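Local coordinates for 2,3-dihydroxy-2,3-dihydrophenylpropionate dehydrogenase (Pseudomonas sp. MC1, PDB 5XTF), which oxidises naphthalene cis-dihydrodiol to 1,2-dihydroxynaphthalene with NAD(+) as a short-chain dehydrogenase/reductase, at residues V154-S159 with I194-V199. Numbering follows the deposited sequence.
Sequences VVMTAS and IRVNAV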
# COMPACT_ATOMS: atom_id res chain seq x y z
N VAL B 154 3.97 2.69 -21.90
CA VAL B 154 4.79 1.56 -21.46
C VAL B 154 3.94 0.68 -20.56
O VAL B 154 3.16 1.18 -19.75
CB VAL B 154 6.04 2.05 -20.70
CG1 VAL B 154 6.84 0.87 -20.22
CG2 VAL B 154 6.86 2.92 -21.59
N VAL B 155 4.08 -0.64 -20.71
CA VAL B 155 3.52 -1.60 -19.77
C VAL B 155 4.64 -2.51 -19.34
O VAL B 155 5.32 -3.10 -20.19
CB VAL B 155 2.37 -2.43 -20.35
CG1 VAL B 155 1.69 -3.22 -19.23
CG2 VAL B 155 1.37 -1.54 -21.07
N MET B 156 4.86 -2.62 -18.03
CA MET B 156 5.82 -3.54 -17.46
C MET B 156 5.09 -4.72 -16.82
O MET B 156 3.99 -4.57 -16.28
CB MET B 156 6.70 -2.86 -16.42
CG MET B 156 7.70 -1.87 -16.99
SD MET B 156 8.50 -0.88 -15.71
CE MET B 156 7.45 0.57 -15.65
N THR B 157 5.71 -5.88 -16.89
CA THR B 157 5.25 -7.02 -16.13
C THR B 157 5.88 -6.95 -14.74
O THR B 157 7.11 -7.02 -14.59
CB THR B 157 5.62 -8.33 -16.85
OG1 THR B 157 4.90 -8.42 -18.09
CG2 THR B 157 5.29 -9.53 -15.99
N ALA B 158 5.04 -6.74 -13.73
CA ALA B 158 5.44 -6.86 -12.34
C ALA B 158 5.20 -8.30 -11.91
O ALA B 158 5.60 -9.22 -12.63
CB ALA B 158 4.67 -5.86 -11.47
N SER B 159 4.53 -8.51 -10.78
CA SER B 159 4.34 -9.86 -10.23
C SER B 159 3.47 -9.77 -8.97
O SER B 159 3.37 -8.71 -8.35
CB SER B 159 5.69 -10.52 -9.92
OG SER B 159 5.56 -11.78 -9.31
N ILE B 194 3.75 10.44 -21.89
CA ILE B 194 3.83 8.99 -21.97
C ILE B 194 3.20 8.38 -20.72
O ILE B 194 3.55 8.76 -19.60
CB ILE B 194 5.29 8.53 -22.11
CG1 ILE B 194 5.83 8.95 -23.47
CG2 ILE B 194 5.40 7.02 -21.87
CD1 ILE B 194 7.32 8.77 -23.57
N ARG B 195 2.28 7.43 -20.91
CA ARG B 195 1.69 6.71 -19.79
C ARG B 195 2.55 5.50 -19.45
O ARG B 195 3.11 4.85 -20.33
CB ARG B 195 0.26 6.26 -20.11
CG ARG B 195 -0.74 7.38 -20.13
CD ARG B 195 -2.12 6.90 -20.56
NE ARG B 195 -2.06 6.13 -21.80
CZ ARG B 195 -2.21 4.81 -21.85
NH1 ARG B 195 -2.43 4.12 -20.74
NH2 ARG B 195 -2.13 4.18 -23.02
N VAL B 196 2.62 5.18 -18.15
CA VAL B 196 3.43 4.05 -17.68
C VAL B 196 2.63 3.28 -16.64
O VAL B 196 2.17 3.86 -15.65
CB VAL B 196 4.77 4.50 -17.07
CG1 VAL B 196 5.65 3.28 -16.89
CG2 VAL B 196 5.47 5.54 -17.93
N ASN B 197 2.48 1.98 -16.85
CA ASN B 197 1.65 1.14 -15.99
C ASN B 197 2.28 -0.24 -15.91
O ASN B 197 3.31 -0.52 -16.51
CB ASN B 197 0.22 1.04 -16.51
CG ASN B 197 -0.47 2.37 -16.55
OD1 ASN B 197 -0.81 2.93 -15.52
ND2 ASN B 197 -0.67 2.90 -17.76
N ALA B 198 1.63 -1.11 -15.14
CA ALA B 198 2.15 -2.46 -14.97
C ALA B 198 1.01 -3.42 -14.70
O ALA B 198 -0.06 -3.05 -14.23
CB ALA B 198 3.15 -2.54 -13.82
N VAL B 199 1.28 -4.68 -15.01
CA VAL B 199 0.40 -5.80 -14.70
C VAL B 199 1.16 -6.72 -13.75
O VAL B 199 2.32 -7.03 -13.98
CB VAL B 199 0.00 -6.57 -15.97
CG1 VAL B 199 -0.89 -7.73 -15.61
CG2 VAL B 199 -0.68 -5.65 -16.94
O HOH W 1 0.64 1.63 -20.07
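The flat carboxamide of Asn197 meets Val154 through a water: ND2 gives to the water, and the water gives to Val154 O at 2.6 Å. Further bonds at the amide's two ends, ND2 to Ile262 O and OD1 from Thr265 N, fix its rotation, and Leu253 of helix 248-254 touches the side chain. Val154 O also accepts Asn197 N at 3.1 Å, so two donors grip one carbonyl. Along the parallel strands the pairing runs from Val154 N to Arg195 O, then Met156 N to Asn197 O and Val199 N to Met156 O at 3.0 Å. Beyond the strand, Ala158 N still reaches Val199 O at 2.7 Å.

Val154, Met156, Val196 and Ala198 share one face of the sheet, under helices 118-150 and 170-190. Here the Met156 chain, bent at its last torsion (chi3 -93°), swings CE back to Val196 CG1, a tight 3.5 Å. On the opposite face, Val155 CG1 meets Val199 CG2 at 4.1 Å beneath helix 248-254, while Thr157 OG1 is hydrogen-bonded to Tyr250 OH and to OD1 of Asn104, an NAD(+)-binding residue, though no cofactor is bound here. Strand 153-157, helix 170-190 and strand 195-201 thus illustrate the beta-alpha-beta crossover of the Rossmann fold.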